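Local coordinates for FAD dependent oxidoreductase domain-containing protein (Deinococcus radiodurans R1, PDB 3C4N) that is of unknown function but binds ADP and is probably an FAD-dependent oxidoreductase, at residues V85-D90 and R121-L126; A143-A148 and Q267-R272; Y254-R259 and A343-A348; P258-L263 and G283-V288; V309-R314 and L336-S341. One frame throughout, in Å; residues are numbered along the deposited sequence.

Contact 1: V85-D90 and R121-L126; sequences VWTAQD and RPLLHL
Leu123 thrusts its two methyl groups against segment 85-90, and each meets a different neighbour. With CG anti to the backbone N (chi1 -176°), the leucine leaves strand 118-127 toward strand 85-86 and the loop after it; both strands pair with strand 167-169 in one mixed sheet. There CD1 fits between Val85 and Thr87: Leu123 CD1 lies 3.7 Å from Val85 CG1 and 3.6 Å from Thr87 CB, and both side chains cross the leucine at about a right angle. The Thr87 hydroxyl finds its partner in Asp163 of strand 159-163. Leu123 CD2 is met by Gln89, whose chain, extended beyond CG, carries its amide carbon CD to 3.9 Å from that methyl. The same amide passes on to the CB of His125, where amide and imidazole planes stand 50° apart, so the two groups are not stacked. Replacing Gln89 by an alanine removes this arm and would probably leave Leu123 CD2 and the CB of His125 without their cover on this side. Val270 and Arg272 of strand 270-273 also pack on Leu123. No hydrogen bond joins the two segments, which meet through van der Waals packing, apolar at Val85 and Thr87 and with an amide at Gln89.

Contact 2: A143-A148 and Q267-R272; sequences ADFPEA and QTPVLR
Phe145 places CG anti to its carbonyl carbon (chi1 -54°), which turns the ring toward segment 267-272, while in Glu147 CG lies between the backbone N and the carbonyl carbon (chi1 71°) and the chain bends at chi2 (-67°), so that its carboxylate comes back toward Thr268. The phenyl ring meets the proline in a CH-pi contact: Pro269 CD sits over one face, 3.6 Å from the centroid of the Phe145 ring, while Pro269 CG leans over the CD2 side of the ring. The backbone carbonyl of Gln267 approaches the far part of the same ring obliquely, with its O 3.3 Å from Phe145 CE1. Glu147 OE2 comes within 3.0 Å of Thr268 CB; the hydroxyl OG1 of Thr268 is also near, but the angle is too poor for a hydrogen bond. Beyond the carboxylate, Ala148 in the short helix 146-149 turns its methyl inward, and Ala148 CB rests 3.9 Å from Leu271 CD1. Around the contact, Pro269 packs also on Pro122 of strand 118-127, Thr268 O accepts from Arg121, and Leu151 touches Leu271. The start of the helix is thus laid against strand 270-273 and the loop before it without a single direct hydrogen bond. Proline-on-phenyl and methyl-on-methyl packing carry the join, and the carboxylate of Glu147 adds proximity rather than a polar bond to Thr268.

Contact 3: Y254-R259 and A343-A348; sequences YRQFPR and ADVPGA
Tyr254, Gln256 and Val345 grip one water molecule between them: it lies 2.8 Å from Tyr254 OH, accepts from Gln256 NE2 at 2.9 Å, and donates to Val345 O at 2.7 Å. This water bridges the end of an antiparallel ladder between strands 251-260 and 347-352, part of the ten-strand mixed sheet, which is separate from the sheet with the probably Rossmann-type parallel strands. Arg255 and Ala348 form a hydrogen-bonded pair, their N and O atoms joined in both directions, and Gln256 with Gly347 forms the next, non-hydrogen-bonded pair. The Tyr254 side chain, with CG anti to the backbone N (chi1 -177°), extends alongside the neighbouring strand, so that Tyr254 OH comes within 3.4 Å of Gly347 CA. A side chain at Gly347 would run into that hydroxyl; its absence is what allows so close an approach. A phenylalanine in place of Tyr254 lacks the hydroxyl and would probably leave the bridging water with one partner fewer and more free to move. Gln256 is held twice more: its NE2 also donates to Gly312 O and its OE1 accepts from Arg314 N, while its side chain crosses that of Val345 at about a right angle, CB and NE2 both touching CG1. The CB of Ala348 points to the same face of the sheet as Arg255 and lies about 7 Å from the bound ADP, next to Ala78 of its binding site. Where the ladder ends, Phe257 N donates to Pro346 O at 2.7 Å, with an N-H...O angle of 163°.

Contact 4: P258-L263 and G283-V288; sequences PRLDLL and GGYTLV
Tyr285 can be followed from Leu260 to Leu263. Its CB packs on the CB of Leu260, 4.0 Å away; farther out, its ring edge faces backbone carbonyls, CD2 and CE2 lying near Leu262 O, the latter at 3.0 Å. At the tip Tyr285 OH donates to Leu263 O at 2.9 Å, in the carbonyl plane. The backbone beneath is an antiparallel ladder: Leu260 and Tyr285 are a hydrogen-bonded pair, Arg259 and Thr286 a non-hydrogen-bonded one, and Leu287 N donates to Pro258 O. Leu260 O accepts twice, from Tyr285 N and from Leu262 N, the two reaching it from opposite faces of its plane; the second bond closes the inverse gamma turn centred on Asp261. Arg259, extended from CG to NE, lies with one guanidinium face over Gly284 CA, and a side chain on that glycine would collide with Arg259 NH2. NE and NH2 form a side-on salt bridge with Asp261, both on OD1: NE at 2.9 Å and NH2 at 3.0 Å. The other oxygen of Asp261 lies close to Glu337 OE2, a like-charge approach that would probably be eased if one of them carried a proton. Together the turn and the tyrosine tie down the end of strand 251-260: Leu260 O, in the last pair, takes a second donor in Leu262 N, Leu263 O beyond it is met by the tyrosine hydroxyl, and the aspartate matches the arginine's charge.

Contact 5: V309-R314 and L336-S341; sequences VPTGLR and LELGRS
Leu338, Leu313 and Thr311 bury the most surface here, where two loops meet beside helix 315-324 and Thr311 forms an ST turn at the way into it. In that turn Thr311 OG1 lies between backbone N and carbonyl carbon (chi1 88°), from where it accepts from Leu313 N at 3.1 Å. Thr311 CB lies 4.1 Å from Leu338 CB. Leu338 CB also packs on the other side chain of the turn, 4.0 Å from Leu313 CD1. Leu313 CD1 comes tightly up to the Leu338 carbonyl as well, so that this one oxygen is flanked by a methyl and by a backbone amide. Leu318 of the helix touches both Thr311 and Leu313, and Leu306 touches Thr311 and Leu338, continuing the apolar cluster. The next residue of the helix approach, Arg314, stands at its N-cap position. Gly312 passes so near segment 336-341 that a side chain on it would strike Ser341 O. A hydrogen bond between the loops uses this glycine: Gly312 N donates to Leu338 O at 2.9 Å, with an N-H...O angle of 147° and the donor tilted 29° from the carbonyl plane.

In the fold
Contacts 1 to 4 all reach the same mixed sheet. Contacts 1 and 2 sit 12 Å apart between centres and touch through the neighbouring strands 118-127 and 270-273, where the Asp90 OD1 to Arg272 NH1 salt bridge spans 2.8 Å. Contact 4 meets contact 2 where Tyr285 packs on Glu147 and Thr268, and shares Pro258 and Arg259 with contact 3 on strand 251-260. Contact 5, with its centre 10 Å from that of contact 3, is bound to this strand through Gln256 and, at Arg259 O with Glu337 N, to contact 4. Contact 3 alone comes near the ADP pocket, with the side chain of Ala348 about 7 Å from the bound ADP; the others lie away from it.

Contact 1: V85-D90 and R121-L126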
# COMPACT_ATOMS: atom_id res chain seq x y z
N VAL A 85 5.67 17.86 17.85
CA VAL A 85 6.61 18.57 18.71
C VAL A 85 7.19 17.66 19.79
O VAL A 85 6.46 17.16 20.64
CB VAL A 85 5.95 19.74 19.45
CG1 VAL A 85 6.97 20.43 20.34
CG2 VAL A 85 5.36 20.73 18.46
N TRP A 86 8.49 17.42 19.75
CA TRP A 86 9.11 16.61 20.77
C TRP A 86 9.71 17.59 21.76
O TRP A 86 10.58 18.39 21.41
CB TRP A 86 10.24 15.74 20.21
CG TRP A 86 10.73 14.73 21.21
CD1 TRP A 86 10.39 13.41 21.26
CD2 TRP A 86 11.64 14.95 22.30
NE1 TRP A 86 11.02 12.80 22.32
CE2 TRP A 86 11.79 13.72 22.97
CE3 TRP A 86 12.33 16.06 22.78
CZ2 TRP A 86 12.62 13.58 24.10
CZ3 TRP A 86 13.15 15.92 23.90
CH2 TRP A 86 13.29 14.69 24.55
N THR A 87 9.23 17.54 23.00
CA THR A 87 9.74 18.44 24.02
C THR A 87 9.85 17.78 25.38
O THR A 87 8.95 17.06 25.80
CB THR A 87 8.85 19.69 24.18
OG1 THR A 87 9.37 20.50 25.23
CG2 THR A 87 7.42 19.30 24.50
N ALA A 88 10.95 18.04 26.07
CA ALA A 88 11.18 17.48 27.40
C ALA A 88 10.09 17.92 28.37
O ALA A 88 10.00 17.40 29.48
CB ALA A 88 12.55 17.88 27.92
N GLN A 89 9.27 18.89 27.96
CA GLN A 89 8.21 19.37 28.85
C GLN A 89 6.95 18.52 28.73
O GLN A 89 5.99 18.71 29.47
CB GLN A 89 7.89 20.84 28.55
CG GLN A 89 9.04 21.79 28.89
CD GLN A 89 8.77 23.23 28.49
OE1 GLN A 89 9.64 24.09 28.61
NE2 GLN A 89 7.56 23.49 28.00
N ASP A 90 6.96 17.58 27.79
CA ASP A 90 5.81 16.72 27.63
C ASP A 90 6.11 15.33 28.16
O ASP A 90 5.42 14.37 27.82
CB ASP A 90 5.40 16.64 26.17
CG ASP A 90 4.64 17.86 25.70
OD1 ASP A 90 4.35 18.75 26.54
OD2 ASP A 90 4.33 17.93 24.49
N ARG A 121 14.46 22.88 17.27
CA ARG A 121 13.70 24.09 17.48
C ARG A 121 13.37 24.21 18.95
O ARG A 121 12.58 23.43 19.48
CB ARG A 121 12.42 24.01 16.64
CG ARG A 121 11.74 25.32 16.35
CD ARG A 121 10.36 25.06 15.78
NE ARG A 121 10.38 24.50 14.43
CZ ARG A 121 10.73 25.18 13.35
NH1 ARG A 121 10.70 24.59 12.15
NH2 ARG A 121 11.13 26.44 13.45
N PRO A 122 13.97 25.18 19.65
CA PRO A 122 13.70 25.36 21.08
C PRO A 122 12.23 25.68 21.32
O PRO A 122 11.56 26.28 20.46
CB PRO A 122 14.62 26.52 21.46
CG PRO A 122 14.66 27.32 20.20
CD PRO A 122 14.86 26.24 19.16
N LEU A 123 11.73 25.29 22.49
CA LEU A 123 10.34 25.52 22.87
C LEU A 123 10.27 26.38 24.12
O LEU A 123 10.96 26.10 25.10
CB LEU A 123 9.64 24.17 23.11
CG LEU A 123 8.15 24.17 23.42
CD1 LEU A 123 7.54 22.83 23.07
CD2 LEU A 123 7.94 24.49 24.89
N LEU A 124 9.46 27.43 24.09
CA LEU A 124 9.34 28.32 25.25
C LEU A 124 7.95 28.27 25.87
O LEU A 124 6.96 28.43 25.17
CB LEU A 124 9.64 29.77 24.86
CG LEU A 124 10.91 30.11 24.08
CD1 LEU A 124 11.03 31.62 24.01
CD2 LEU A 124 12.12 29.54 24.75
N HIS A 125 7.89 28.03 27.18
CA HIS A 125 6.62 27.99 27.92
C HIS A 125 6.46 29.34 28.64
O HIS A 125 6.78 29.46 29.83
CB HIS A 125 6.64 26.85 28.95
CG HIS A 125 5.37 26.72 29.74
ND1 HIS A 125 4.43 27.72 29.82
CD2 HIS A 125 4.91 25.71 30.52
CE1 HIS A 125 3.44 27.34 30.61
NE2 HIS A 125 3.71 26.12 31.05
N LEU A 126 5.99 30.35 27.91
CA LEU A 126 5.79 31.70 28.44
C LEU A 126 4.98 31.72 29.74
O LEU A 126 3.95 31.06 29.86
CB LEU A 126 5.10 32.57 27.40
CG LEU A 126 5.80 32.61 26.04
CD1 LEU A 126 4.83 33.15 24.98
CD2 LEU A 126 7.05 33.47 26.13

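Contact 2: A143-A148 and Q267-R272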
# COMPACT_ATOMS: atom_id res chain seq x y z
N ALA A 143 15.74 36.78 21.64
CA ALA A 143 16.79 37.68 21.19
C ALA A 143 16.89 37.65 19.67
O ALA A 143 16.62 38.65 19.01
CB ALA A 143 18.12 37.28 21.80
N ASP A 144 17.27 36.51 19.11
CA ASP A 144 17.41 36.44 17.67
C ASP A 144 16.15 35.94 16.97
O ASP A 144 16.21 35.47 15.83
CB ASP A 144 18.59 35.54 17.29
CG ASP A 144 19.25 35.98 15.99
OD1 ASP A 144 19.83 35.12 15.29
OD2 ASP A 144 19.20 37.19 15.68
N PHE A 145 15.02 36.07 17.63
CA PHE A 145 13.76 35.62 17.06
C PHE A 145 12.69 36.71 17.20
O PHE A 145 11.74 36.57 17.98
CB PHE A 145 13.33 34.33 17.75
CG PHE A 145 14.38 33.25 17.73
CD1 PHE A 145 14.88 32.76 16.53
CD2 PHE A 145 14.86 32.71 18.93
CE1 PHE A 145 15.83 31.74 16.51
CE2 PHE A 145 15.81 31.69 18.91
CZ PHE A 145 16.29 31.20 17.70
N PRO A 146 12.83 37.81 16.45
CA PRO A 146 11.88 38.92 16.50
C PRO A 146 10.49 38.60 15.96
O PRO A 146 9.50 39.17 16.42
CB PRO A 146 12.58 40.00 15.68
CG PRO A 146 13.28 39.20 14.63
CD PRO A 146 13.89 38.08 15.46
N GLU A 147 10.41 37.71 14.98
CA GLU A 147 9.12 37.37 14.40
C GLU A 147 8.20 36.67 15.40
O GLU A 147 6.99 36.59 15.18
CB GLU A 147 9.31 36.50 13.14
CG GLU A 147 9.78 35.06 13.38
CD GLU A 147 11.20 34.96 13.92
OE1 GLU A 147 11.93 35.98 13.90
OE2 GLU A 147 11.58 33.85 14.35
N ALA A 148 8.78 36.18 16.49
CA ALA A 148 8.03 35.49 17.53
C ALA A 148 7.69 36.47 18.65
O ALA A 148 6.76 36.24 19.42
CB ALA A 148 8.84 34.34 18.09
N GLN A 267 13.68 28.34 11.95
CA GLN A 267 14.32 28.20 13.24
C GLN A 267 13.63 28.97 14.35
O GLN A 267 14.16 29.08 15.46
CB GLN A 267 15.78 28.61 13.11
CG GLN A 267 15.98 29.87 12.32
CD GLN A 267 17.41 30.01 11.83
OE1 GLN A 267 17.81 31.08 11.35
NE2 GLN A 267 18.18 28.93 11.93
N THR A 268 12.44 29.51 14.06
CA THR A 268 11.68 30.24 15.07
C THR A 268 11.15 29.20 16.04
O THR A 268 10.47 28.24 15.65
CB THR A 268 10.51 31.06 14.45
OG1 THR A 268 9.65 31.52 15.49
CG2 THR A 268 9.72 30.24 13.48
N PRO A 269 11.45 29.37 17.33
CA PRO A 269 11.03 28.46 18.39
C PRO A 269 9.52 28.22 18.55
O PRO A 269 8.70 29.04 18.13
CB PRO A 269 11.67 29.06 19.65
CG PRO A 269 11.79 30.52 19.32
CD PRO A 269 12.20 30.52 17.88
N VAL A 270 9.18 27.07 19.13
CA VAL A 270 7.79 26.72 19.39
C VAL A 270 7.44 27.52 20.64
O VAL A 270 8.26 27.64 21.55
CB VAL A 270 7.63 25.20 19.68
CG1 VAL A 270 6.19 24.88 20.04
CG2 VAL A 270 8.05 24.38 18.47
N LEU A 271 6.23 28.06 20.69
CA LEU A 271 5.80 28.85 21.84
C LEU A 271 4.55 28.26 22.44
O LEU A 271 3.71 27.71 21.72
CB LEU A 271 5.53 30.29 21.42
CG LEU A 271 6.70 31.04 20.77
CD1 LEU A 271 6.16 32.20 19.93
CD2 LEU A 271 7.65 31.54 21.85
N ARG A 272 4.42 28.38 23.76
CA ARG A 272 3.28 27.87 24.50
C ARG A 272 2.83 28.89 25.54
O ARG A 272 3.66 29.59 26.12
CB ARG A 272 3.66 26.58 25.22
CG ARG A 272 3.85 25.41 24.29
CD ARG A 272 3.97 24.10 25.06
NE ARG A 272 3.80 22.97 24.16
CZ ARG A 272 3.92 21.70 24.52
NH1 ARG A 272 4.22 21.40 25.78
NH2 ARG A 272 3.74 20.73 23.63

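Contact 3: Y254-R259 and A343-A348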
# COMPACT_ATOMS: atom_id res chain seq x y z
N TYR A 254 -12.08 16.20 20.64
CA TYR A 254 -11.94 16.76 19.31
C TYR A 254 -11.17 18.05 19.44
O TYR A 254 -11.57 18.97 20.15
CB TYR A 254 -13.29 17.07 18.69
CG TYR A 254 -13.18 17.59 17.27
CD1 TYR A 254 -12.71 16.77 16.25
CD2 TYR A 254 -13.60 18.87 16.95
CE1 TYR A 254 -12.68 17.22 14.93
CE2 TYR A 254 -13.57 19.33 15.64
CZ TYR A 254 -13.11 18.50 14.64
OH TYR A 254 -13.16 18.94 13.34
N ARG A 255 -10.06 18.11 18.72
CA ARG A 255 -9.20 19.27 18.75
C ARG A 255 -9.03 19.82 17.35
O ARG A 255 -8.80 19.08 16.40
CB ARG A 255 -7.85 18.87 19.32
CG ARG A 255 -6.82 19.96 19.35
CD ARG A 255 -5.46 19.36 19.64
NE ARG A 255 -4.95 19.75 20.94
CZ ARG A 255 -3.93 19.16 21.54
NH1 ARG A 255 -3.31 18.15 20.95
NH2 ARG A 255 -3.51 19.60 22.72
N GLN A 256 -9.14 21.14 17.25
CA GLN A 256 -9.00 21.82 15.98
C GLN A 256 -7.60 22.42 15.89
O GLN A 256 -6.97 22.67 16.91
CB GLN A 256 -10.06 22.92 15.89
CG GLN A 256 -11.47 22.42 16.15
CD GLN A 256 -12.50 23.53 16.11
OE1 GLN A 256 -12.52 24.42 16.98
NE2 GLN A 256 -13.37 23.49 15.10
N PHE A 257 -7.12 22.64 14.67
CA PHE A 257 -5.79 23.21 14.49
C PHE A 257 -5.80 24.42 13.56
O PHE A 257 -5.12 24.43 12.52
CB PHE A 257 -4.83 22.15 13.94
CG PHE A 257 -4.81 20.88 14.75
CD1 PHE A 257 -5.81 19.92 14.59
CD2 PHE A 257 -3.78 20.61 15.64
CE1 PHE A 257 -5.79 18.73 15.31
CE2 PHE A 257 -3.74 19.42 16.37
CZ PHE A 257 -4.74 18.47 16.20
N PRO A 258 -6.56 25.47 13.92
CA PRO A 258 -6.59 26.66 13.06
C PRO A 258 -5.20 27.24 12.81
O PRO A 258 -4.32 27.17 13.67
CB PRO A 258 -7.51 27.61 13.83
CG PRO A 258 -7.36 27.18 15.26
CD PRO A 258 -7.31 25.68 15.16
N ARG A 259 -5.02 27.80 11.62
CA ARG A 259 -3.73 28.38 11.23
C ARG A 259 -3.61 29.88 11.47
O ARG A 259 -4.56 30.64 11.29
CB ARG A 259 -3.44 28.09 9.76
CG ARG A 259 -2.16 28.76 9.31
CD ARG A 259 -1.55 28.10 8.11
NE ARG A 259 -0.67 29.04 7.48
CZ ARG A 259 0.64 29.03 7.21
NH1 ARG A 259 1.50 28.06 7.48
NH2 ARG A 259 1.05 30.14 6.63
N ALA A 343 -16.60 23.23 9.50
CA ALA A 343 -16.19 22.54 8.28
C ALA A 343 -14.98 23.19 7.63
O ALA A 343 -14.23 22.53 6.92
CB ALA A 343 -17.35 22.49 7.29
N ASP A 344 -14.78 24.47 7.87
CA ASP A 344 -13.63 25.16 7.28
C ASP A 344 -12.38 25.07 8.17
O ASP A 344 -11.32 25.53 7.77
CB ASP A 344 -13.96 26.64 7.04
CG ASP A 344 -15.17 26.85 6.13
OD1 ASP A 344 -15.15 26.36 4.97
OD2 ASP A 344 -16.14 27.50 6.58
N VAL A 345 -12.52 24.47 9.34
CA VAL A 345 -11.41 24.37 10.29
C VAL A 345 -10.82 22.96 10.49
O VAL A 345 -11.51 22.04 10.93
CB VAL A 345 -11.87 24.94 11.65
CG1 VAL A 345 -10.74 24.92 12.66
CG2 VAL A 345 -12.39 26.35 11.46
N PRO A 346 -9.52 22.78 10.16
CA PRO A 346 -8.82 21.50 10.31
C PRO A 346 -9.03 20.93 11.72
O PRO A 346 -8.72 21.59 12.71
CB PRO A 346 -7.36 21.87 10.06
CG PRO A 346 -7.46 23.01 9.11
CD PRO A 346 -8.59 23.83 9.71
N GLY A 347 -9.56 19.71 11.80
CA GLY A 347 -9.81 19.10 13.10
C GLY A 347 -9.71 17.59 13.07
O GLY A 347 -9.80 16.98 12.00
N ALA A 348 -9.53 16.97 14.23
CA ALA A 348 -9.41 15.52 14.33
C ALA A 348 -9.73 15.02 15.73
O ALA A 348 -9.68 15.79 16.69
CB ALA A 348 -8.00 15.09 13.95
O HOH W 1 -12.77 16.42 11.04
O HOH W 2 -13.34 21.68 12.85

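Contact 4: P258-L263 and G283-V288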
# COMPACT_ATOMS: atom_id res chain seq x y z
N PRO A 258 -6.56 25.47 13.92
CA PRO A 258 -6.59 26.66 13.06
C PRO A 258 -5.20 27.24 12.81
O PRO A 258 -4.32 27.17 13.67
CB PRO A 258 -7.51 27.61 13.83
CG PRO A 258 -7.36 27.18 15.26
CD PRO A 258 -7.31 25.68 15.16
N ARG A 259 -5.02 27.80 11.62
CA ARG A 259 -3.73 28.38 11.23
C ARG A 259 -3.61 29.88 11.47
O ARG A 259 -4.56 30.64 11.29
CB ARG A 259 -3.44 28.09 9.76
CG ARG A 259 -2.16 28.76 9.31
CD ARG A 259 -1.55 28.10 8.11
NE ARG A 259 -0.67 29.04 7.48
CZ ARG A 259 0.64 29.03 7.21
NH1 ARG A 259 1.50 28.06 7.48
NH2 ARG A 259 1.05 30.14 6.63
N LEU A 260 -2.42 30.30 11.89
CA LEU A 260 -2.13 31.70 12.16
C LEU A 260 -1.13 32.21 11.12
O LEU A 260 0.07 31.92 11.20
CB LEU A 260 -1.54 31.87 13.55
CG LEU A 260 -1.28 33.32 13.98
CD1 LEU A 260 -2.60 34.00 14.34
CD2 LEU A 260 -0.34 33.33 15.17
N ASP A 261 -1.62 32.98 10.16
CA ASP A 261 -0.76 33.50 9.10
C ASP A 261 0.07 34.70 9.50
O ASP A 261 -0.24 35.83 9.11
CB ASP A 261 -1.60 33.82 7.87
CG ASP A 261 -2.22 32.58 7.25
OD1 ASP A 261 -1.46 31.72 6.76
OD2 ASP A 261 -3.46 32.47 7.25
N LEU A 262 1.11 34.47 10.27
CA LEU A 262 2.02 35.53 10.68
C LEU A 262 3.44 35.04 10.49
O LEU A 262 3.74 33.86 10.73
CB LEU A 262 1.76 35.92 12.14
CG LEU A 262 0.49 36.75 12.35
CD1 LEU A 262 0.23 36.94 13.82
CD2 LEU A 262 0.64 38.09 11.65
N LEU A 263 4.32 35.94 10.04
CA LEU A 263 5.71 35.62 9.76
C LEU A 263 6.31 34.54 10.64
O LEU A 263 6.28 34.63 11.86
CB LEU A 263 6.58 36.88 9.88
CG LEU A 263 8.04 36.71 9.45
CD1 LEU A 263 8.07 36.28 7.98
CD2 LEU A 263 8.80 38.04 9.62
N GLY A 283 5.90 28.74 6.97
CA GLY A 283 6.00 30.19 7.02
C GLY A 283 5.02 30.85 7.97
O GLY A 283 5.01 32.07 8.09
N GLY A 284 4.21 30.05 8.64
CA GLY A 284 3.25 30.60 9.57
C GLY A 284 3.28 29.84 10.88
O GLY A 284 4.32 29.33 11.29
N TYR A 285 2.14 29.77 11.55
CA TYR A 285 2.04 29.06 12.82
C TYR A 285 0.75 28.26 12.81
O TYR A 285 -0.25 28.69 12.24
CB TYR A 285 2.01 30.04 14.00
CG TYR A 285 3.23 30.92 14.13
CD1 TYR A 285 4.31 30.55 14.93
CD2 TYR A 285 3.33 32.12 13.42
CE1 TYR A 285 5.45 31.35 15.02
CE2 TYR A 285 4.47 32.93 13.51
CZ TYR A 285 5.53 32.53 14.31
OH TYR A 285 6.66 33.31 14.38
N THR A 286 0.80 27.09 13.42
CA THR A 286 -0.37 26.24 13.53
C THR A 286 -0.74 26.33 15.00
O THR A 286 0.10 26.13 15.86
CB THR A 286 -0.04 24.80 13.17
OG1 THR A 286 0.26 24.72 11.77
CG2 THR A 286 -1.22 23.89 13.47
N LEU A 287 -1.99 26.66 15.28
CA LEU A 287 -2.45 26.81 16.65
C LEU A 287 -2.91 25.45 17.20
O LEU A 287 -3.79 24.82 16.63
CB LEU A 287 -3.57 27.86 16.69
CG LEU A 287 -4.05 28.42 18.03
CD1 LEU A 287 -4.72 29.78 17.84
CD2 LEU A 287 -5.00 27.43 18.65
N VAL A 288 -2.28 25.00 18.30
CA VAL A 288 -2.62 23.71 18.93
C VAL A 288 -3.30 23.96 20.28
O VAL A 288 -2.64 24.09 21.32
CB VAL A 288 -1.34 22.84 19.13
CG1 VAL A 288 -1.72 21.45 19.65
CG2 VAL A 288 -0.59 22.71 17.82

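Contact 5: V309-R314 and L336-S341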
# COMPACT_ATOMS: atom_id res chain seq x y z
N VAL A 309 -20.49 37.10 15.91
CA VAL A 309 -20.30 36.53 14.59
C VAL A 309 -19.99 35.04 14.70
O VAL A 309 -19.17 34.64 15.53
CB VAL A 309 -19.14 37.23 13.85
CG1 VAL A 309 -19.07 36.72 12.42
CG2 VAL A 309 -19.33 38.73 13.89
N PRO A 310 -20.64 34.21 13.87
CA PRO A 310 -20.44 32.76 13.87
C PRO A 310 -19.13 32.34 13.22
O PRO A 310 -18.86 32.68 12.06
CB PRO A 310 -21.66 32.25 13.10
CG PRO A 310 -21.87 33.33 12.10
CD PRO A 310 -21.70 34.59 12.92
N THR A 311 -18.31 31.59 13.94
CA THR A 311 -17.02 31.13 13.41
C THR A 311 -16.93 29.61 13.40
O THR A 311 -17.90 28.92 13.70
CB THR A 311 -15.86 31.70 14.24
OG1 THR A 311 -15.57 30.82 15.33
CG2 THR A 311 -16.23 33.07 14.81
N GLY A 312 -15.76 29.09 13.05
CA GLY A 312 -15.58 27.65 12.99
C GLY A 312 -14.93 27.02 14.21
O GLY A 312 -14.80 25.80 14.27
N LEU A 313 -14.54 27.85 15.18
CA LEU A 313 -13.89 27.40 16.40
C LEU A 313 -14.88 27.11 17.53
O LEU A 313 -15.85 27.85 17.72
CB LEU A 313 -12.88 28.46 16.86
CG LEU A 313 -11.65 28.71 15.99
CD1 LEU A 313 -12.06 29.14 14.61
CD2 LEU A 313 -10.77 29.78 16.63
N ARG A 314 -14.63 26.04 18.29
CA ARG A 314 -15.50 25.67 19.40
C ARG A 314 -15.52 26.76 20.44
O ARG A 314 -14.55 27.50 20.60
CB ARG A 314 -15.05 24.37 20.06
CG ARG A 314 -14.90 23.23 19.09
CD ARG A 314 -15.04 21.88 19.76
NE ARG A 314 -14.19 21.64 20.88
CZ ARG A 314 -14.43 21.07 22.05
NH1 ARG A 314 -15.60 20.57 22.45
NH2 ARG A 314 -13.37 20.95 22.82
N LEU A 336 -5.06 35.01 12.59
CA LEU A 336 -5.88 33.81 12.81
C LEU A 336 -7.01 33.58 11.83
O LEU A 336 -7.82 34.48 11.58
CB LEU A 336 -6.49 33.81 14.21
CG LEU A 336 -5.98 32.80 15.24
CD1 LEU A 336 -6.81 32.93 16.52
CD2 LEU A 336 -6.08 31.38 14.69
N GLU A 337 -7.04 32.37 11.29
CA GLU A 337 -8.08 31.95 10.36
C GLU A 337 -9.17 31.30 11.21
O GLU A 337 -9.02 30.16 11.66
CB GLU A 337 -7.54 30.92 9.37
CG GLU A 337 -6.21 31.26 8.70
CD GLU A 337 -6.04 30.57 7.34
OE1 GLU A 337 -6.39 29.38 7.22
OE2 GLU A 337 -5.56 31.23 6.39
N LEU A 338 -10.27 32.01 11.41
CA LEU A 338 -11.40 31.52 12.21
C LEU A 338 -12.42 30.71 11.41
O LEU A 338 -13.14 29.88 11.98
CB LEU A 338 -12.13 32.69 12.86
CG LEU A 338 -11.57 33.28 14.16
CD1 LEU A 338 -10.06 33.34 14.10
CD2 LEU A 338 -12.18 34.65 14.39
N GLY A 339 -12.51 30.96 10.11
CA GLY A 339 -13.48 30.26 9.28
C GLY A 339 -14.91 30.63 9.62
O GLY A 339 -15.17 31.31 10.61
N ARG A 340 -15.86 30.18 8.79
CA ARG A 340 -17.28 30.46 9.00
C ARG A 340 -17.93 29.37 9.85
O ARG A 340 -18.67 29.68 10.78
CB ARG A 340 -18.01 30.53 7.66
CG ARG A 340 -17.58 31.67 6.76
CD ARG A 340 -18.18 31.53 5.37
NE ARG A 340 -17.66 30.36 4.66
CZ ARG A 340 -18.15 29.12 4.75
NH1 ARG A 340 -19.19 28.86 5.53
NH2 ARG A 340 -17.60 28.14 4.04
N SER A 341 -17.66 28.12 9.52
CA SER A 341 -18.20 27.00 10.28
C SER A 341 -17.09 25.99 10.55
O SER A 341 -16.01 26.08 9.97
CB SER A 341 -19.34 26.32 9.52
OG SER A 341 -18.84 25.69 8.35